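Local coordinates for putative hydrolase (Chloroflexus aurantiacus J-10-fl, PDB 3CMN), which is of unproven function but belongs to a zincin-like metallopeptidase family and probably hydrolyses peptide bonds with the help of a metal ion, at residues 170-174 against 175-179; 251-254 against 255-259; 284-287 against 288-292. All coordinates share one frame; numbering follows the deposited sequence.

Contact 1 (170-174 against 175-179); sequences LGLSD and EDFRL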
loop_
_atom_site.group_PDB
_atom_site.type_symbol
_atom_site.label_atom_id
_atom_site.label_comp_id
_atom_site.label_asym_id
_atom_site.label_seq_id
_atom_site.Cartn_x
_atom_site.Cartn_y
_atom_site.Cartn_z
ATOM N N LEU A 170 -0.229 -9.559 18.852
ATOM C CA LEU A 170 0.882 -10.372 18.386
ATOM C C LEU A 170 2.023 -10.465 19.385
ATOM O O LEU A 170 3.063 -11.050 19.086
ATOM C CB LEU A 170 1.424 -9.813 17.070
ATOM C CG LEU A 170 0.449 -9.778 15.895
ATOM C CD1 LEU A 170 1.149 -9.159 14.693
ATOM C CD2 LEU A 170 -0.037 -11.193 15.577
ATOM N N GLY A 171 1.831 -9.890 20.566
ATOM C CA GLY A 171 2.868 -9.918 21.580
ATOM C C GLY A 171 4.174 -9.343 21.066
ATOM O O GLY A 171 5.256 -9.877 21.321
ATOM N N LEU A 172 4.085 -8.237 20.341
ATOM C CA LEU A 172 5.283 -7.629 19.796
ATOM C C LEU A 172 5.723 -6.433 20.608
ATOM O O LEU A 172 5.008 -5.963 21.489
ATOM C CB LEU A 172 5.061 -7.233 18.335
ATOM C CG LEU A 172 4.996 -8.402 17.348
ATOM C CD1 LEU A 172 4.437 -7.947 16.027
ATOM C CD2 LEU A 172 6.391 -8.979 17.161
ATOM N N SER A 173 6.928 -5.973 20.297
ATOM C CA SER A 173 7.562 -4.838 20.940
ATOM C C SER A 173 6.965 -3.502 20.461
ATOM O O SER A 173 6.789 -3.277 19.267
ATOM C CB SER A 173 9.064 -4.888 20.632
ATOM O OG SER A 173 9.737 -3.717 21.062
ATOM N N ASP A 174 6.658 -2.618 21.400
ATOM C CA ASP A 174 6.095 -1.319 21.075
ATOM C C ASP A 174 7.004 -0.583 20.095
ATOM O O ASP A 174 6.594 -0.217 18.999
ATOM C CB ASP A 174 5.934 -0.504 22.363
ATOM C CG ASP A 174 5.431 0.910 22.120
ATOM O OD1 ASP A 174 6.095 1.678 21.401
ATOM O OD2 ASP A 174 4.365 1.262 22.670
ATOM N N GLU A 175 8.246 -0.369 20.500
ATOM C CA GLU A 175 9.209 0.342 19.676
ATOM C C GLU A 175 9.511 -0.330 18.342
ATOM O O GLU A 175 9.466 0.299 17.288
ATOM C CB GLU A 175 10.511 0.516 20.456
ATOM C CG GLU A 175 11.585 1.331 19.761
ATOM C CD GLU A 175 11.292 2.822 19.741
ATOM O OE1 GLU A 175 10.344 3.275 20.427
ATOM O OE2 GLU A 175 12.027 3.551 19.037
ATOM N N ASP A 176 9.831 -1.613 18.388
ATOM C CA ASP A 176 10.187 -2.338 17.174
ATOM C C ASP A 176 9.091 -2.423 16.119
ATOM O O ASP A 176 9.355 -2.239 14.923
ATOM C CB ASP A 176 10.686 -3.734 17.543
ATOM C CG ASP A 176 12.075 -3.707 18.147
ATOM O OD1 ASP A 176 12.470 -2.662 18.710
ATOM O OD2 ASP A 176 12.776 -4.734 18.069
ATOM N N PHE A 177 7.864 -2.702 16.550
ATOM C CA PHE A 177 6.766 -2.800 15.604
ATOM C C PHE A 177 6.463 -1.463 14.926
ATOM O O PHE A 177 6.226 -1.414 13.723
ATOM C CB PHE A 177 5.510 -3.322 16.283
ATOM C CG PHE A 177 4.364 -3.525 15.342
ATOM C CD1 PHE A 177 4.540 -4.228 14.145
ATOM C CD2 PHE A 177 3.108 -3.027 15.648
ATOM C CE1 PHE A 177 3.476 -4.432 13.264
ATOM C CE2 PHE A 177 2.033 -3.220 14.780
ATOM C CZ PHE A 177 2.221 -3.928 13.581
ATOM N N ARG A 178 6.485 -0.377 15.689
ATOM C CA ARG A 178 6.204 0.926 15.111
ATOM C C ARG A 178 7.321 1.436 14.208
ATOM O O ARG A 178 7.074 2.242 13.317
ATOM C CB ARG A 178 5.869 1.931 16.216
ATOM C CG ARG A 178 4.501 1.672 16.797
ATOM C CD ARG A 178 4.195 2.593 17.937
ATOM N NE ARG A 178 2.874 2.313 18.485
ATOM C CZ ARG A 178 2.559 1.213 19.154
ATOM N NH1 ARG A 178 3.472 0.275 19.370
ATOM N NH2 ARG A 178 1.325 1.057 19.610
ATOM N N LEU A 179 8.547 0.977 14.438
ATOM C CA LEU A 179 9.649 1.373 13.574
ATOM C C LEU A 179 9.497 0.533 12.314
ATOM O O LEU A 179 9.763 0.996 11.212
ATOM C CB LEU A 179 11.015 1.102 14.215
ATOM C CG LEU A 179 12.207 1.363 13.274
ATOM C CD1 LEU A 179 12.180 2.829 12.812
ATOM C CD2 LEU A 179 13.527 1.038 13.973
HETATM O O HOH W 1 9.255 -1.114 23.099
HETATM O O HOH W 2 8.197 2.882 22.345
#
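Ser173 and Asp176 meet where the chain leaves a loop and enters helix 174-193, and the hydrogen bonds here show how a helix start is closed. Ser173 OG lies anti to its own backbone N (chi1 172°), which swings it over the opening turn to accept a weak bond from Asp176 N at 3.4 Å. The carbonyl of the same serine takes up Phe177 N, with 3.0 Å between that nitrogen and Ser173 O. A water accepts from Glu175 N at 2.9 Å and makes a weak hydrogen bond with Ser173 OG, while a second water donates to both Asp174 OD1 and Glu175 OE1.

Charged groups act one turn along. Arg178 grips Asp174 O twice, weakly through its backbone N and again through NH1 at 3.2 Å from that oxygen, which sits in the guanidinium plane, at its edge. The carboxylate approaches differently: Asp174 OD2 lies over a guanidinium face, 3.6 Å from Arg178 NH1, with the two planes 17° apart. That salt bridge is therefore one of charge, with no N-H aimed at the oxygen. Further ion pairs, Asp174 with Arg44, Glu175 with Arg50 and Arg178 with Glu160, tie the helix start to helices 41-63 and 160-169. Asp176 turns its carboxylate to Ser282.

Apolar contact is slight: Leu172 CD1 approaches Phe177 CD1 obliquely at 4.2 Å. Just upstream, Gly171 has positive phi. The sequence of motifs is a Schellman motif ending helix 160-169, followed by a serine N-cap opening helix 174-193.

Contact 2 (251-254 against 255-259); sequences RAVF and DRIQA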
loop_
_atom_site.group_PDB
_atom_site.type_symbol
_atom_site.label_atom_id
_atom_site.label_comp_id
_atom_site.label_asym_id
_atom_site.label_seq_id
_atom_site.Cartn_x
_atom_site.Cartn_y
_atom_site.Cartn_z
ATOM N N ARG A 251 -7.925 -8.302 -19.604
ATOM C CA ARG A 251 -6.982 -9.148 -18.870
ATOM C C ARG A 251 -5.564 -8.605 -18.922
ATOM O O ARG A 251 -4.786 -8.811 -17.992
ATOM C CB ARG A 251 -6.978 -10.577 -19.423
ATOM C CG ARG A 251 -8.187 -11.397 -19.038
ATOM C CD ARG A 251 -8.198 -12.721 -19.793
ATOM N NE ARG A 251 -9.510 -13.366 -19.765
ATOM C CZ ARG A 251 -9.850 -14.401 -20.532
ATOM N NH1 ARG A 251 -8.978 -14.919 -21.391
ATOM N NH2 ARG A 251 -11.072 -14.911 -20.461
ATOM N N ALA A 252 -5.216 -7.937 -20.018
ATOM C CA ALA A 252 -3.883 -7.367 -20.157
ATOM C C ALA A 252 -3.741 -6.278 -19.092
ATOM O O ALA A 252 -2.701 -6.152 -18.435
ATOM C CB ALA A 252 -3.710 -6.776 -21.556
ATOM N N VAL A 253 -4.809 -5.498 -18.938
ATOM C CA VAL A 253 -4.852 -4.426 -17.959
ATOM C C VAL A 253 -4.657 -5.019 -16.563
ATOM O O VAL A 253 -3.738 -4.625 -15.842
ATOM C CB VAL A 253 -6.206 -3.689 -17.998
ATOM C CG1 VAL A 253 -6.225 -2.566 -16.976
ATOM C CG2 VAL A 253 -6.447 -3.137 -19.381
ATOM N N PHE A 254 -5.514 -5.969 -16.194
ATOM C CA PHE A 254 -5.424 -6.600 -14.885
ATOM C C PHE A 254 -4.028 -7.147 -14.652
ATOM O O PHE A 254 -3.436 -6.940 -13.593
ATOM C CB PHE A 254 -6.441 -7.745 -14.754
ATOM C CG PHE A 254 -7.885 -7.295 -14.751
ATOM C CD1 PHE A 254 -8.215 -5.945 -14.701
ATOM C CD2 PHE A 254 -8.914 -8.234 -14.802
ATOM C CE1 PHE A 254 -9.543 -5.532 -14.702
ATOM C CE2 PHE A 254 -10.249 -7.836 -14.805
ATOM C CZ PHE A 254 -10.565 -6.480 -14.755
ATOM N N ASP A 255 -3.505 -7.831 -15.662
ATOM C CA ASP A 255 -2.182 -8.438 -15.598
ATOM C C ASP A 255 -1.142 -7.399 -15.188
ATOM O O ASP A 255 -0.300 -7.660 -14.333
ATOM C CB ASP A 255 -1.834 -9.023 -16.965
ATOM C CG ASP A 255 -0.789 -10.117 -16.883
ATOM O OD1 ASP A 255 0.247 -9.918 -16.202
ATOM O OD2 ASP A 255 -1.004 -11.179 -17.510
ATOM N N ARG A 256 -1.218 -6.221 -15.802
ATOM C CA ARG A 256 -0.303 -5.120 -15.515
ATOM C C ARG A 256 -0.487 -4.555 -14.101
ATOM O O ARG A 256 0.481 -4.376 -13.366
ATOM C CB ARG A 256 -0.492 -3.990 -16.536
ATOM C CG ARG A 256 0.158 -4.242 -17.892
ATOM C CD ARG A 256 -0.022 -3.031 -18.795
ATOM N NE ARG A 256 0.585 -3.194 -20.115
ATOM C CZ ARG A 256 1.834 -2.852 -20.426
ATOM N NH1 ARG A 256 2.641 -2.317 -19.513
ATOM N NH2 ARG A 256 2.275 -3.037 -21.663
ATOM N N ILE A 257 -1.729 -4.265 -13.732
ATOM C CA ILE A 257 -2.030 -3.729 -12.408
ATOM C C ILE A 257 -1.540 -4.735 -11.371
ATOM O O ILE A 257 -0.921 -4.363 -10.367
ATOM C CB ILE A 257 -3.551 -3.507 -12.222
ATOM C CG1 ILE A 257 -4.026 -2.407 -13.170
ATOM C CG2 ILE A 257 -3.862 -3.138 -10.763
ATOM C CD1 ILE A 257 -5.532 -2.258 -13.246
ATOM N N GLN A 258 -1.811 -6.009 -11.634
ATOM C CA GLN A 258 -1.394 -7.075 -10.744
ATOM C C GLN A 258 0.124 -7.154 -10.633
ATOM O O GLN A 258 0.655 -7.272 -9.529
ATOM C CB GLN A 258 -1.964 -8.406 -11.228
ATOM C CG GLN A 258 -3.440 -8.572 -10.918
ATOM C CD GLN A 258 -4.051 -9.781 -11.598
ATOM O OE1 GLN A 258 -3.400 -10.817 -11.746
ATOM N NE2 GLN A 258 -5.315 -9.662 -11.998
ATOM N N ALA A 259 0.828 -7.081 -11.762
ATOM C CA ALA A 259 2.283 -7.152 -11.729
ATOM C C ALA A 259 2.899 -5.934 -11.029
ATOM O O ALA A 259 3.908 -6.055 -10.354
ATOM C CB ALA A 259 2.838 -7.301 -13.147
#
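Val253 and Ile257 lie side by side and point the same way, one helical turn apart on helix 248-279. Val253 CG1 is placed opposite its own backbone N about the first torsion (chi1 -180°), and it meets the end of the isoleucine chain, Ile257 CD1, at 3.8 Å. The pair is buried: Val253 rests on Gln208 and Asn209 and Ile257 on Leu205, all of helix 197-210, while Leu310 and Leu312 of a loop also pack on the isoleucine.

Phe254 begins the neighbouring row. Gln258, one turn on, lays its aliphatic part across the phenylalanine carbonyl, with Gln258 CG 3.1 Å from Phe254 O. The two residues thus stand in line along the helix, and the side chains of both touch Leu312, so that they present a joint surface to the same loop.

On the remaining sides the side chains diverge. Asp255 CB passes close to the carbonyl oxygen of Arg251, 3.1 Å from Arg251 O. Arg256 instead follows an extended course from CG to NE, its CG 3.5 Å from Ala252 O. Beyond that, Arg256 NH1 is hydrogen-bonded to Tyr201 OH.

Beneath these orientations runs an unbroken ladder of main-chain bonds, each reaching back four residues. Gln258 N to Phe254 O is a short 2.7 Å, and Ile257 N to Val253 O, at 2.9 Å, is almost straight at hydrogen (171°). The regular ladder sets the spacing that lets Val253 and Ile257 align. Such a pattern, with an i to i+4 apolar pair turned inward and arginines on the outer side, is that of an amphipathic alpha-helix, packed here on helix 197-210 and a loop of this mostly helical fold.

Contact 3 (284-287 against 288-292); sequences NQIE and QQIAQ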
loop_
_atom_site.group_PDB
_atom_site.type_symbol
_atom_site.label_atom_id
_atom_site.label_comp_id
_atom_site.label_asym_id
_atom_site.label_seq_id
_atom_site.Cartn_x
_atom_site.Cartn_y
_atom_site.Cartn_z
ATOM N N ASN A 284 12.933 -10.788 12.979
ATOM C CA ASN A 284 12.484 -12.127 12.623
ATOM C C ASN A 284 11.152 -12.402 13.302
ATOM O O ASN A 284 10.229 -12.924 12.668
ATOM C CB ASN A 284 13.526 -13.171 13.031
ATOM C CG ASN A 284 14.820 -13.043 12.237
ATOM O OD1 ASN A 284 14.818 -13.107 11.007
ATOM N ND2 ASN A 284 15.932 -12.857 12.939
ATOM N N GLN A 285 11.050 -12.031 14.577
ATOM C CA GLN A 285 9.826 -12.222 15.352
ATOM C C GLN A 285 8.612 -11.604 14.654
ATOM O O GLN A 285 7.579 -12.263 14.470
ATOM C CB GLN A 285 9.970 -11.581 16.739
ATOM C CG GLN A 285 10.714 -12.419 17.785
ATOM C CD GLN A 285 12.191 -12.609 17.475
ATOM O OE1 GLN A 285 12.918 -11.642 17.259
ATOM N NE2 GLN A 285 12.640 -13.862 17.462
ATOM N N ILE A 286 8.748 -10.335 14.274
ATOM C CA ILE A 286 7.671 -9.595 13.619
ATOM C C ILE A 286 7.248 -10.240 12.309
ATOM O O ILE A 286 6.075 -10.572 12.126
ATOM C CB ILE A 286 8.084 -8.122 13.352
ATOM C CG1 ILE A 286 8.446 -7.436 14.669
ATOM C CG2 ILE A 286 6.945 -7.367 12.683
ATOM C CD1 ILE A 286 9.034 -6.061 14.490
ATOM N N GLU A 287 8.202 -10.414 11.402
ATOM C CA GLU A 287 7.910 -11.024 10.113
ATOM C C GLU A 287 7.096 -12.295 10.317
ATOM O O GLU A 287 6.145 -12.554 9.581
ATOM C CB GLU A 287 9.206 -11.338 9.360
ATOM C CG GLU A 287 9.935 -10.111 8.796
ATOM C CD GLU A 287 9.023 -9.194 7.977
ATOM O OE1 GLU A 287 8.039 -9.688 7.384
ATOM O OE2 GLU A 287 9.296 -7.975 7.913
ATOM N N GLN A 288 7.459 -13.070 11.337
ATOM C CA GLN A 288 6.755 -14.312 11.654
ATOM C C GLN A 288 5.316 -14.027 12.056
ATOM O O GLN A 288 4.372 -14.540 11.452
ATOM C CB GLN A 288 7.438 -15.033 12.813
ATOM C CG GLN A 288 8.871 -15.412 12.554
ATOM C CD GLN A 288 9.532 -15.974 13.787
ATOM O OE1 GLN A 288 9.085 -16.981 14.340
ATOM N NE2 GLN A 288 10.601 -15.321 14.237
ATOM N N GLN A 289 5.167 -13.207 13.092
ATOM C CA GLN A 289 3.862 -12.828 13.631
ATOM C C GLN A 289 2.938 -12.086 12.665
ATOM O O GLN A 289 1.735 -12.337 12.615
ATOM C CB GLN A 289 4.063 -11.958 14.879
ATOM C CG GLN A 289 4.646 -12.699 16.058
ATOM C CD GLN A 289 3.686 -13.728 16.606
ATOM O OE1 GLN A 289 2.676 -13.386 17.223
ATOM N NE2 GLN A 289 3.985 -14.995 16.375
ATOM N N ILE A 290 3.508 -11.164 11.906
ATOM C CA ILE A 290 2.737 -10.353 10.977
ATOM C C ILE A 290 2.330 -11.077 9.681
ATOM O O ILE A 290 1.537 -10.562 8.893
ATOM C CB ILE A 290 3.527 -9.055 10.654
ATOM C CG1 ILE A 290 2.571 -7.965 10.188
ATOM C CG2 ILE A 290 4.594 -9.333 9.618
ATOM C CD1 ILE A 290 1.506 -7.605 11.222
ATOM N N ALA A 291 2.854 -12.279 9.480
ATOM C CA ALA A 291 2.554 -13.059 8.281
ATOM C C ALA A 291 1.068 -13.105 7.898
ATOM O O ALA A 291 0.704 -12.802 6.755
ATOM C CB ALA A 291 3.089 -14.478 8.444
ATOM N N GLN A 292 0.211 -13.480 8.842
ATOM C CA GLN A 292 -1.216 -13.568 8.551
ATOM C C GLN A 292 -1.863 -12.205 8.308
ATOM O O GLN A 292 -2.811 -12.096 7.532
ATOM C CB GLN A 292 -1.968 -14.296 9.676
ATOM C CG GLN A 292 -3.459 -14.462 9.376
ATOM C CD GLN A 292 -4.236 -15.150 10.484
ATOM O OE1 GLN A 292 -3.968 -16.303 10.827
ATOM N NE2 GLN A 292 -5.214 -14.445 11.046
#
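Ile290 N donates to Ile286 O across a short 2.6 Å, the N-H pointing almost straight at the oxygen (172°). The bond belongs to the i to i+4 ladder of an alpha-helix, helix 283-307, which packs with its isoleucine side on helix 174-193 and on the loop before it. Gln289 N makes the preceding bond of the ladder, to Gln285 O at 2.9 Å.

The buried side is carried by the two isoleucines. Ile290 holds CG1 anti to its backbone N (chi1 -157°), which leaves CG2 in the crowded position between N and the carbonyl carbon; this methyl is pressed against the backbone, 3.2 Å from Ile286 O. Contact between the side chains themselves is looser, with Ile286 CG2 approaching Ile290 CB at 4.3 Å.

Trp180 touches both isoleucines and also serves the polar group alongside, its NE1 donating to Glu287 OE2. Glu287 bends at its second torsion and crosses Ile290 at an angle, which brings the other carboxylate oxygen, Glu287 OE1, to a loose 4.1 Å from Ile290 CG2. The glutamate side chain approaches, but does not contact, an HExxH sequence of helix 174-193, which would fit a zincin active site; no metal is bound to it in this crystal form.

The outer side is glutamine-rich and exposed. Gln285 and Gln288 run side by side in the same direction, yet their amides do not stack, since the planes are turned 62° apart. Their nearest side-chain atoms are Gln285 NE2 and Gln288 NE2, 4.1 Å apart, two donors that do not bond.

How the contacts relate
From the N terminus, contact 1 comes first, spanning the turn between helix 160-169 and helix 174-193. Contact 2 follows on helix 248-279, and contact 3 lies on the next helix, 283-307. The three are in series: none nests within or crosses another, and each is local, so any long-range tie arises between contacts. One does so here. Contacts 1 and 3 have centres about 11 Å apart and touch, Leu170 CD1 meeting Ile290 CD1 at 3.8 Å, which joins the loop before helix 174-193 to helix 283-307. Contact 2 stands apart, on the opposite side of the chain's centre from contact 1, about 23 Å away between nearest atoms.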